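Local coordinates for uncharacterized protein (Trypanosoma congolense, PDB 4E40) that probably serves as the cell-surface receptor that captures the haptoglobin-hemoglobin complex for the parasite's nutrient uptake, at residues L36-R50 / V112-A126. Numbering follows the deposited sequence. Where two conformers were deposited one is given.
Sequences LRPAVIRNATTEFSR and VNEIIELTAGATEHA. Unlike the reference sequence in segment 112-126: V112 (reference Ala), I116 (reference Thr).
A39 and T119 stand where the backbones of helices 28-73 and 82-147 come close, an antiparallel pair in the helical-bundle receptor region of a longer membrane protein. The segment axes approach to 9.7 Å, with 149° between their N-to-C directions. Helix 192-246 lies against both, touching P38 and R42 of 36-50 and E114 and H125 of 112-126. A small methyl suits A39 because its CA lies just 6.0 Å from T119 CA, which brings A39 CB to 3.9 Å from T119 OG1. A bond to I115 O (2.8 Å) satisfies the hydroxyl of buried T119; I115 O takes T119 N and T119 OG1 from opposite faces of its plane. T123 OG1 treats T119 O likewise. At one end L36, with CG anti to the backbone N (chi1 180°), spreads its methyls over small alanines: CD1 on A122 CB at 3.7 Å, CD2 on A126 CB. At the other end T46 CG2 packs on I115 CG2, while its OG1 bonds N43 O. Apolar V112 packs its CG1 on the aliphatic CD of R50 at 3.7 Å, the side chains crossing at about a right angle. In the middle the N43 amide crosses obliquely over T119, ND2 3.8 Å from T119 CG2; asparagine suits this partly exposed place, where ND2 donates weakly to a water that donates to I116 O. R42, which binds heme b in a structure of this protein though none is bound here, lies marginally, CG loosely against I115 CD1. Beyond V112, R50 NH2 gives N113 OD1 a weak, bent hydrogen bond of 3.0 Å, the guanidinium and amide planes 70° apart.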
# COMPACT_ATOMS: atom_id res chain seq x y z
N LEU A 36 0.33 -1.57 8.46
CA LEU A 36 1.10 -0.62 7.61
C LEU A 36 2.33 -1.27 7.00
O LEU A 36 2.77 -0.90 5.87
CB LEU A 36 1.49 0.63 8.40
CG LEU A 36 2.30 1.69 7.63
CD1 LEU A 36 1.41 2.30 6.54
CD2 LEU A 36 2.77 2.70 8.63
N ARG A 37 2.85 -2.27 7.67
CA ARG A 37 4.18 -2.84 7.35
C ARG A 37 4.39 -3.17 5.87
O ARG A 37 5.42 -2.72 5.32
CB ARG A 37 4.49 -4.01 8.28
CG ARG A 37 5.90 -4.59 8.11
CD ARG A 37 6.97 -3.57 8.36
NE ARG A 37 8.29 -4.21 8.25
CZ ARG A 37 9.42 -3.57 7.97
NH1 ARG A 37 9.41 -2.25 7.78
NH2 ARG A 37 10.57 -4.25 7.86
N PRO A 38 3.45 -3.89 5.22
CA PRO A 38 3.73 -4.23 3.80
C PRO A 38 3.81 -3.06 2.86
O PRO A 38 4.56 -3.16 1.87
CB PRO A 38 2.55 -5.12 3.37
CG PRO A 38 2.07 -5.73 4.66
CD PRO A 38 2.26 -4.63 5.69
N ALA A 39 3.03 -2.01 3.11
CA ALA A 39 3.08 -0.81 2.26
C ALA A 39 4.40 -0.13 2.47
O ALA A 39 4.96 0.37 1.47
CB ALA A 39 1.88 0.14 2.50
N VAL A 40 4.96 -0.12 3.68
CA VAL A 40 6.26 0.57 3.92
C VAL A 40 7.41 -0.17 3.20
O VAL A 40 8.24 0.44 2.47
CB VAL A 40 6.52 0.75 5.42
CG1 VAL A 40 7.96 1.12 5.66
CG2 VAL A 40 5.54 1.81 5.95
N ILE A 41 7.42 -1.49 3.33
CA ILE A 41 8.30 -2.35 2.51
C ILE A 41 8.13 -2.13 0.98
O ILE A 41 9.14 -1.86 0.29
CB ILE A 41 8.15 -3.84 2.94
CG1 ILE A 41 8.52 -4.04 4.40
CG2 ILE A 41 9.13 -4.71 2.15
CD1 ILE A 41 9.79 -3.34 4.82
N ARG A 42 6.91 -2.22 0.46
CA ARG A 42 6.65 -1.98 -0.97
C ARG A 42 7.14 -0.61 -1.43
O ARG A 42 7.86 -0.48 -2.44
CB ARG A 42 5.16 -2.10 -1.23
CG ARG A 42 4.75 -2.13 -2.68
CD ARG A 42 4.81 -3.59 -3.19
NE ARG A 42 6.18 -3.93 -3.52
CZ ARG A 42 6.54 -4.99 -4.23
NH1 ARG A 42 5.63 -5.84 -4.69
NH2 ARG A 42 7.83 -5.18 -4.51
N ASN A 43 6.74 0.42 -0.69
CA ASN A 43 7.07 1.78 -1.09
C ASN A 43 8.58 1.91 -1.22
O ASN A 43 9.08 2.64 -2.09
CB ASN A 43 6.49 2.79 -0.04
CG ASN A 43 6.50 4.25 -0.56
OD1 ASN A 43 6.36 4.53 -1.76
ND2 ASN A 43 6.68 5.15 0.33
N ALA A 44 9.31 1.14 -0.42
CA ALA A 44 10.79 1.20 -0.41
C ALA A 44 11.40 0.54 -1.64
O ALA A 44 12.58 0.76 -1.92
CB ALA A 44 11.36 0.58 0.87
N THR A 45 10.62 -0.26 -2.34
CA THR A 45 11.09 -0.86 -3.60
C THR A 45 10.90 0.08 -4.80
O THR A 45 11.38 -0.18 -5.91
CB THR A 45 10.34 -2.16 -3.96
OG1 THR A 45 8.99 -1.85 -4.40
CG2 THR A 45 10.35 -3.15 -2.82
N THR A 46 10.15 1.16 -4.63
CA THR A 46 9.67 1.81 -5.84
C THR A 46 10.72 2.61 -6.58
O THR A 46 10.60 2.79 -7.81
CB THR A 46 8.36 2.60 -5.63
OG1 THR A 46 8.56 3.73 -4.76
CG2 THR A 46 7.26 1.65 -5.11
N GLU A 47 11.74 3.09 -5.87
CA GLU A 47 12.80 3.86 -6.52
C GLU A 47 13.57 2.89 -7.45
O GLU A 47 13.97 3.28 -8.57
CB GLU A 47 13.70 4.54 -5.49
CG GLU A 47 14.79 5.44 -6.05
CD GLU A 47 15.84 5.83 -5.01
OE1 GLU A 47 16.81 6.55 -5.37
OE2 GLU A 47 15.72 5.44 -3.82
N PHE A 48 13.74 1.64 -6.99
CA PHE A 48 14.37 0.59 -7.84
C PHE A 48 13.54 0.27 -9.11
O PHE A 48 14.12 0.13 -10.19
CB PHE A 48 14.62 -0.69 -7.03
CG PHE A 48 15.02 -1.89 -7.87
CD1 PHE A 48 16.35 -2.08 -8.26
CD2 PHE A 48 14.06 -2.83 -8.26
CE1 PHE A 48 16.71 -3.19 -9.04
CE2 PHE A 48 14.41 -3.93 -9.04
CZ PHE A 48 15.74 -4.11 -9.43
N SER A 49 12.22 0.13 -8.96
CA SER A 49 11.31 -0.17 -10.11
C SER A 49 11.22 0.94 -11.06
O SER A 49 11.24 0.71 -12.30
CB SER A 49 9.90 -0.48 -9.61
OG SER A 49 10.01 -1.49 -8.67
N ARG A 50 11.14 2.16 -10.52
CA ARG A 50 11.17 3.36 -11.31
C ARG A 50 12.47 3.42 -12.12
O ARG A 50 12.43 3.59 -13.34
CB ARG A 50 10.96 4.61 -10.44
CG ARG A 50 10.71 5.87 -11.21
CD ARG A 50 9.77 6.79 -10.38
NE ARG A 50 9.14 7.83 -11.23
CZ ARG A 50 8.26 8.80 -10.89
NH1 ARG A 50 7.83 9.68 -11.86
NH2 ARG A 50 7.84 8.93 -9.65
N VAL A 112 3.88 3.73 -9.61
CA VAL A 112 4.83 4.21 -8.61
C VAL A 112 4.20 5.41 -7.88
O VAL A 112 4.22 5.48 -6.65
CB VAL A 112 6.13 4.66 -9.22
CG1 VAL A 112 6.97 5.54 -8.28
CG2 VAL A 112 6.94 3.42 -9.71
N ASN A 113 3.67 6.36 -8.65
CA ASN A 113 3.05 7.55 -8.00
C ASN A 113 1.85 7.20 -7.17
O ASN A 113 1.68 7.77 -6.05
CB ASN A 113 2.74 8.61 -9.08
CG ASN A 113 4.01 9.31 -9.58
OD1 ASN A 113 4.99 9.41 -8.86
ND2 ASN A 113 3.99 9.77 -10.80
N GLU A 114 1.05 6.22 -7.62
CA GLU A 114 -0.11 5.78 -6.85
C GLU A 114 0.35 5.16 -5.54
O GLU A 114 -0.26 5.44 -4.48
CB GLU A 114 -0.98 4.80 -7.62
CG GLU A 114 -1.70 5.60 -8.73
CD GLU A 114 -2.50 4.77 -9.74
OE1 GLU A 114 -2.33 3.55 -9.81
OE2 GLU A 114 -3.26 5.39 -10.54
N ILE A 115 1.40 4.35 -5.58
CA ILE A 115 1.89 3.72 -4.33
C ILE A 115 2.41 4.78 -3.35
O ILE A 115 2.19 4.65 -2.11
CB ILE A 115 2.99 2.69 -4.66
CG1 ILE A 115 2.30 1.47 -5.30
CG2 ILE A 115 3.79 2.28 -3.41
CD1 ILE A 115 3.29 0.51 -5.99
N ILE A 116 3.11 5.77 -3.87
CA ILE A 116 3.67 6.83 -3.00
C ILE A 116 2.49 7.53 -2.32
O ILE A 116 2.53 7.74 -1.08
CB ILE A 116 4.53 7.83 -3.81
CG1 ILE A 116 5.87 7.15 -4.21
CG2 ILE A 116 4.73 9.14 -3.02
CD1 ILE A 116 6.67 7.93 -5.29
N GLU A 117 1.47 7.92 -3.10
CA GLU A 117 0.31 8.64 -2.51
C GLU A 117 -0.44 7.78 -1.47
O GLU A 117 -0.78 8.24 -0.34
CB GLU A 117 -0.66 9.07 -3.64
CG GLU A 117 -1.99 9.69 -3.12
CD GLU A 117 -3.14 9.59 -4.16
OE1 GLU A 117 -3.01 8.91 -5.22
OE2 GLU A 117 -4.21 10.19 -3.91
N LEU A 118 -0.65 6.50 -1.80
CA LEU A 118 -1.44 5.59 -0.93
C LEU A 118 -0.68 5.32 0.33
O LEU A 118 -1.30 5.24 1.42
CB LEU A 118 -1.64 4.25 -1.66
CG LEU A 118 -2.70 4.38 -2.78
CD1 LEU A 118 -2.55 3.14 -3.62
CD2 LEU A 118 -4.08 4.40 -2.13
N THR A 119 0.64 5.19 0.21
CA THR A 119 1.44 4.86 1.41
C THR A 119 1.52 6.05 2.36
O THR A 119 1.46 5.89 3.59
CB THR A 119 2.83 4.34 1.01
OG1 THR A 119 2.65 3.18 0.21
CG2 THR A 119 3.62 3.95 2.27
N ALA A 120 1.62 7.27 1.80
CA ALA A 120 1.59 8.48 2.65
C ALA A 120 0.25 8.60 3.38
O ALA A 120 0.20 8.90 4.60
CB ALA A 120 1.86 9.73 1.75
N GLY A 121 -0.84 8.28 2.68
CA GLY A 121 -2.17 8.33 3.35
C GLY A 121 -2.26 7.24 4.41
O GLY A 121 -2.78 7.49 5.50
N ALA A 122 -1.78 6.04 4.12
CA ALA A 122 -1.88 4.91 5.03
C ALA A 122 -1.08 5.24 6.27
O ALA A 122 -1.48 4.88 7.41
CB ALA A 122 -1.29 3.68 4.35
N THR A 123 0.08 5.84 6.08
CA THR A 123 0.91 6.25 7.22
C THR A 123 0.14 7.15 8.18
O THR A 123 0.22 6.96 9.40
CB THR A 123 2.26 6.87 6.75
OG1 THR A 123 2.94 5.88 5.99
CG2 THR A 123 3.08 7.29 7.94
N GLU A 124 -0.64 8.10 7.61
CA GLU A 124 -1.43 9.00 8.42
C GLU A 124 -2.56 8.26 9.10
O GLU A 124 -2.83 8.54 10.27
CB GLU A 124 -2.01 10.17 7.59
CG GLU A 124 -0.94 11.13 7.10
CD GLU A 124 -0.02 11.63 8.20
OE1 GLU A 124 -0.57 12.06 9.25
OE2 GLU A 124 1.23 11.46 8.03
N HIS A 125 -3.18 7.29 8.40
CA HIS A 125 -4.22 6.50 9.11
C HIS A 125 -3.64 5.71 10.27
O HIS A 125 -4.29 5.59 11.35
CB HIS A 125 -4.95 5.55 8.14
CG HIS A 125 -5.79 6.30 7.11
ND1 HIS A 125 -6.70 7.22 7.47
CD2 HIS A 125 -5.84 6.22 5.72
CE1 HIS A 125 -7.27 7.76 6.35
NE2 HIS A 125 -6.78 7.13 5.31
N ALA A 126 -2.44 5.17 10.11
CA ALA A 126 -1.88 4.36 11.20
C ALA A 126 -1.54 5.25 12.40
O ALA A 126 -1.79 4.83 13.55
CB ALA A 126 -0.62 3.64 10.70
O HOH W 1 4.94 7.73 0.43